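Local coordinates for conserved hypothetical protein (Pyrococcus furiosus, PDB 1Y81), which is of unknown function but has the Rossmann-like fold of a CoA-binding domain and holds coenzyme A in a disulfide with one of its cysteines, at residues I32-F42 / F121-T129. Residues are numbered along the deposited sequence; the frame is centred on the assembly and turned at random.
Sequences IILKDLLSKGF and FGRCIMVET. With COA (coenzyme A), chain C; SCN (thiocyanate ion), chain B.
In this Rossmann-like CoA-binding fold, helix 29-39 packs against the short helix 125-128, and selenomethionine Met126 fills the groove between them. Its chain is extended as far as SE and then bends (chi3 -86°). SE lies against Asp36 CB at 3.5 Å, and CE turns along helix 29-39 to meet Ile32 CG2 at 3.8 Å. Deeper in, Ile33 and Ile125 cross at about a right angle and touch through their CG2 methyls.

Lys40 makes the polar link. Its extended chain carries NZ across to Thr129 OG1, 2.8 Å, and, more weakly, to the carbonyl oxygen of Met126. The same NZ forms a salt bridge with Asp36 OD2, 2.7 Å, using the syn lone pair of that oxygen. The ammonium thus ties the last turn of helix 29-39 to Met126 and Thr129. Thr129 OG1 also donates to Ile125 O, 2.8 Å, with Thr129 N reaching that oxygen from the opposite face of its plane. With its hydrogen spent on Ile125 O, OG1 meets the ammonium as an acceptor. Thr129 CG2 approaches the Phe42 ring obliquely, 3.7 Å from CZ. At the start of helix 125-128, the N-cap residue Cys124 carries coenzyme A through a disulfide from SG to S1P, 2.1 Å. Met126 N donates to the nitrogen of a thiocyanate ion, probably from the crystallisation liquor, and Ile125 N to Gln100 OE1.

Gly41 ends helix 29-39 in a Schellman motif, and the chain turns into strand 43-47. Behind the contact, Ile33 packs on Leu19 and Leu37 on Ile17, both in strand 16-20, and Leu37 also reaches Val44 of strand 43-47.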
loop_
_atom_site.group_PDB
_atom_site.type_symbol
_atom_site.label_atom_id
_atom_site.label_comp_id
_atom_site.label_asym_id
_atom_site.label_seq_id
_atom_site.Cartn_x
_atom_site.Cartn_y
_atom_site.Cartn_z
ATOM N N ILE A 32 3.584 11.329 4.483
ATOM C CA ILE A 32 4.873 11.689 3.899
ATOM C C ILE A 32 5.091 11.000 2.562
ATOM O O ILE A 32 5.481 11.641 1.586
ATOM C CB ILE A 32 6.074 11.357 4.848
ATOM C CG1 ILE A 32 5.913 12.053 6.217
ATOM C CG2 ILE A 32 7.392 11.737 4.188
ATOM C CD1 ILE A 32 6.695 11.364 7.349
ATOM N N ILE A 33 4.835 9.690 2.527
ATOM C CA ILE A 33 4.991 8.902 1.301
ATOM C C ILE A 33 4.033 9.402 0.210
ATOM O O ILE A 33 4.454 9.635 -0.927
ATOM C CB ILE A 33 4.804 7.393 1.566
ATOM C CG1 ILE A 33 5.915 6.885 2.516
ATOM C CG2 ILE A 33 4.778 6.572 0.234
ATOM C CD1 ILE A 33 5.606 5.540 3.106
ATOM N N LEU A 34 2.755 9.578 0.571
ATOM C CA LEU A 34 1.741 10.075 -0.379
ATOM C C LEU A 34 2.206 11.355 -1.057
ATOM O O LEU A 34 2.178 11.457 -2.305
ATOM C CB LEU A 34 0.399 10.316 0.327
ATOM C CG LEU A 34 -0.775 10.855 -0.527
ATOM C CD1 LEU A 34 -0.966 10.041 -1.780
ATOM C CD2 LEU A 34 -2.046 10.827 0.286
ATOM N N LYS A 35 2.635 12.331 -0.248
ATOM C CA LYS A 35 3.125 13.623 -0.777
ATOM C C LYS A 35 4.371 13.442 -1.649
ATOM O O LYS A 35 4.448 14.009 -2.753
ATOM C CB LYS A 35 3.379 14.636 0.347
ATOM C CG LYS A 35 2.098 15.132 0.993
ATOM C CD LYS A 35 2.327 16.249 1.962
ATOM C CE LYS A 35 1.044 16.574 2.722
ATOM N NZ LYS A 35 1.300 17.302 4.017
ATOM N N ASP A 36 5.319 12.629 -1.172
ATOM C CA ASP A 36 6.546 12.357 -1.931
ATOM C C ASP A 36 6.258 11.763 -3.314
ATOM O O ASP A 36 6.788 12.252 -4.336
ATOM C CB ASP A 36 7.478 11.422 -1.166
ATOM C CG ASP A 36 8.766 11.150 -1.930
ATOM O OD1 ASP A 36 9.606 12.068 -2.002
ATOM O OD2 ASP A 36 8.916 10.045 -2.470
ATOM N N LEU A 37 5.430 10.711 -3.353
ATOM C CA LEU A 37 5.138 10.005 -4.610
ATOM C C LEU A 37 4.375 10.877 -5.606
ATOM O O LEU A 37 4.665 10.829 -6.811
ATOM C CB LEU A 37 4.404 8.695 -4.346
ATOM C CG LEU A 37 5.217 7.625 -3.595
ATOM C CD1 LEU A 37 4.367 6.375 -3.379
ATOM C CD2 LEU A 37 6.551 7.284 -4.302
ATOM N N LEU A 38 3.432 11.686 -5.101
ATOM C CA LEU A 38 2.715 12.671 -5.936
ATOM C C LEU A 38 3.655 13.712 -6.538
ATOM O O LEU A 38 3.508 14.088 -7.709
ATOM C CB LEU A 38 1.615 13.391 -5.134
ATOM C CG LEU A 38 0.410 12.577 -4.693
ATOM C CD1 LEU A 38 -0.417 13.408 -3.734
ATOM C CD2 LEU A 38 -0.425 12.087 -5.902
ATOM N N SER A 39 4.622 14.167 -5.731
ATOM C CA SER A 39 5.621 15.156 -6.155
ATOM C C SER A 39 6.491 14.611 -7.286
ATOM O O SER A 39 7.029 15.382 -8.088
ATOM C CB SER A 39 6.502 15.592 -4.972
ATOM O OG SER A 39 7.544 14.650 -4.721
ATOM N N LYS A 40 6.611 13.284 -7.345
ATOM C CA LYS A 40 7.415 12.592 -8.347
ATOM C C LYS A 40 6.608 12.216 -9.601
ATOM O O LYS A 40 7.126 11.529 -10.499
ATOM C CB LYS A 40 8.052 11.327 -7.741
ATOM C CG LYS A 40 9.142 11.595 -6.708
ATOM C CD LYS A 40 9.477 10.330 -5.941
ATOM C CE LYS A 40 10.653 10.560 -5.014
ATOM N NZ LYS A 40 10.896 9.350 -4.183
ATOM N N GLY A 41 5.347 12.651 -9.649
ATOM C CA GLY A 41 4.467 12.374 -10.799
ATOM C C GLY A 41 3.757 11.025 -10.850
ATOM O O GLY A 41 3.147 10.685 -11.869
ATOM N N PHE A 42 3.827 10.244 -9.764
ATOM C CA PHE A 42 3.040 9.012 -9.655
ATOM C C PHE A 42 1.561 9.315 -9.409
ATOM O O PHE A 42 1.229 10.281 -8.737
ATOM C CB PHE A 42 3.543 8.134 -8.509
ATOM C CG PHE A 42 4.885 7.525 -8.752
ATOM C CD1 PHE A 42 5.005 6.342 -9.485
ATOM C CD2 PHE A 42 6.039 8.127 -8.241
ATOM C CE1 PHE A 42 6.264 5.758 -9.715
ATOM C CE2 PHE A 42 7.307 7.559 -8.461
ATOM C CZ PHE A 42 7.425 6.373 -9.201
ATOM N N PHE A 121 10.142 -6.843 0.800
ATOM C CA PHE A 121 10.408 -6.556 2.223
ATOM C C PHE A 121 11.690 -5.738 2.303
ATOM O O PHE A 121 12.571 -5.876 1.446
ATOM C CB PHE A 121 10.637 -7.848 3.033
ATOM C CG PHE A 121 9.380 -8.613 3.409
ATOM C CD1 PHE A 121 8.120 -8.312 2.849
ATOM C CD2 PHE A 121 9.470 -9.676 4.320
ATOM C CE1 PHE A 121 6.969 -9.053 3.216
ATOM C CE2 PHE A 121 8.338 -10.415 4.689
ATOM C CZ PHE A 121 7.077 -10.096 4.131
ATOM N N GLY A 122 11.791 -4.888 3.327
ATOM C CA GLY A 122 13.066 -4.229 3.687
ATOM C C GLY A 122 13.569 -3.120 2.792
ATOM O O GLY A 122 14.688 -2.625 2.987
ATOM N N ARG A 123 12.760 -2.731 1.805
ATOM C CA ARG A 123 13.130 -1.679 0.856
ATOM C C ARG A 123 12.232 -0.462 1.039
ATOM O O ARG A 123 11.009 -0.592 1.218
ATOM C CB ARG A 123 13.028 -2.163 -0.591
ATOM C CG ARG A 123 14.123 -3.160 -1.009
ATOM C CD ARG A 123 14.243 -3.243 -2.526
ATOM N NE ARG A 123 13.116 -3.936 -3.145
ATOM C CZ ARG A 123 12.736 -3.775 -4.412
ATOM N NH1 ARG A 123 13.382 -2.927 -5.213
ATOM N NH2 ARG A 123 11.696 -4.458 -4.880
ATOM N N CYS A 124 12.856 0.707 0.981
ATOM C CA CYS A 124 12.175 1.963 1.195
ATOM C C CYS A 124 11.644 2.551 -0.135
ATOM O O CYS A 124 12.426 2.940 -0.976
ATOM C CB CYS A 124 13.157 2.930 1.846
ATOM S SG CYS A 124 13.654 2.453 3.517
ATOM N N ILE A 125 10.313 2.640 -0.287
ATOM C CA ILE A 125 9.692 3.137 -1.546
ATOM C C ILE A 125 10.175 4.531 -2.013
ATOM O O ILE A 125 10.340 4.751 -3.215
ATOM C CB ILE A 125 8.110 3.091 -1.491
ATOM C CG1 ILE A 125 7.476 3.256 -2.885
ATOM C CG2 ILE A 125 7.562 4.126 -0.526
ATOM C CD1 ILE A 125 7.768 2.136 -3.832
HETATM N N MSE A 126 10.378 5.483 -1.089
HETATM C CA MSE A 126 10.844 6.813 -1.505
HETATM C C MSE A 126 12.311 6.780 -1.979
HETATM O O MSE A 126 12.673 7.488 -2.905
HETATM C CB MSE A 126 10.633 7.881 -0.424
HETATM C CG MSE A 126 9.200 7.971 0.093
HETATM SE SE MSE A 126 8.945 9.497 1.295
HETATM C CE MSE A 126 9.485 8.791 3.065
ATOM N N VAL A 127 13.129 5.950 -1.333
ATOM C CA VAL A 127 14.488 5.696 -1.805
ATOM C C VAL A 127 14.457 5.066 -3.199
ATOM O O VAL A 127 15.112 5.562 -4.134
ATOM C CB VAL A 127 15.277 4.789 -0.828
ATOM C CG1 VAL A 127 16.634 4.358 -1.447
ATOM C CG2 VAL A 127 15.489 5.506 0.502
ATOM N N GLU A 128 13.680 3.993 -3.346
ATOM C CA GLU A 128 13.682 3.228 -4.598
ATOM C C GLU A 128 13.089 4.005 -5.787
ATOM O O GLU A 128 13.435 3.742 -6.937
ATOM C CB GLU A 128 13.022 1.855 -4.416
ATOM C CG GLU A 128 13.667 0.962 -3.301
ATOM C CD GLU A 128 15.161 0.647 -3.524
ATOM O OE1 GLU A 128 15.567 0.461 -4.690
ATOM O OE2 GLU A 128 15.925 0.578 -2.522
ATOM N N THR A 129 12.224 4.971 -5.501
ATOM C CA THR A 129 11.656 5.821 -6.548
ATOM C C THR A 129 12.482 7.101 -6.672
ATOM O O THR A 129 12.069 8.057 -7.327
ATOM C CB THR A 129 10.157 6.176 -6.282
ATOM O OG1 THR A 129 10.036 6.847 -5.027
ATOM C CG2 THR A 129 9.268 4.925 -6.275
HETATM N N1A COA C . -6.511 -0.220 5.878
HETATM C C2A COA C . -5.901 0.978 5.603
HETATM N N3A COA C . -5.310 1.700 6.610
HETATM C C4A COA C . -5.365 1.245 7.890
HETATM C C5A COA C . -5.981 0.036 8.203
HETATM C C6A COA C . -6.561 -0.706 7.183
HETATM N N6A COA C . -7.162 -1.855 7.453
HETATM N N7A COA C . -5.853 -0.165 9.538
HETATM C C8A COA C . -5.168 0.884 10.060
HETATM N N9A COA C . -4.870 1.758 9.052
HETATM C C1B COA C . -4.173 3.061 9.139
HETATM C C2B COA C . -4.155 3.637 10.556
HETATM O O2B COA C . -5.456 4.068 11.028
HETATM C C3B COA C . -3.105 4.733 10.337
HETATM O O3B COA C . -3.642 5.907 9.757
HETATM P P3B COA C . -4.241 7.105 10.682
HETATM O O7A COA C . -5.560 7.566 10.136
HETATM O O8A COA C . -3.229 8.195 10.649
HETATM O O9A COA C . -4.529 6.545 12.041
HETATM C C4B COA C . -2.133 4.136 9.310
HETATM O O4B COA C . -2.825 3.030 8.707
HETATM C C5B COA C . -0.802 3.671 9.932
HETATM O O5B COA C . -1.102 2.745 10.955
HETATM P P1A COA C . -0.546 2.948 12.452
HETATM O O1A COA C . -1.184 1.935 13.372
HETATM O O2A COA C . -0.719 4.391 12.869
HETATM O O3A COA C . 0.998 2.554 12.224
HETATM P P2A COA C . 2.245 3.555 12.361
HETATM O O4A COA C . 2.399 3.986 13.797
HETATM O O5A COA C . 2.230 4.721 11.441
HETATM O O6A COA C . 3.468 2.618 11.937
HETATM C CBP COA C . 4.593 0.935 10.637
HETATM C CCP COA C . 3.567 2.091 10.626
HETATM C CDP COA C . 4.655 0.375 9.210
HETATM C CEP COA C . 4.106 -0.176 11.563
HETATM C CAP COA C . 5.972 1.431 11.129
HETATM O OAP COA C . 6.879 0.349 11.246
HETATM C C9P COA C . 6.456 2.423 10.110
HETATM O O9P COA C . 6.177 3.773 10.311
HETATM N N8P COA C . 7.082 1.919 9.037
HETATM C C7P COA C . 7.542 2.686 7.887
HETATM C C6P COA C . 8.822 3.400 8.094
HETATM C C5P COA C . 9.193 4.060 6.796
HETATM O O5P COA C . 8.392 4.180 5.839
HETATM N N4P COA C . 10.428 4.489 6.826
HETATM C C3P COA C . 11.119 5.161 5.774
HETATM C C2P COA C . 12.420 4.426 5.450
HETATM S S1P COA C . 12.074 2.763 4.787
HETATM S S SCN B . 12.702 7.044 2.812
HETATM C C SCN B . 11.361 6.005 2.364
HETATM N N SCN B . 10.517 5.283 2.004
#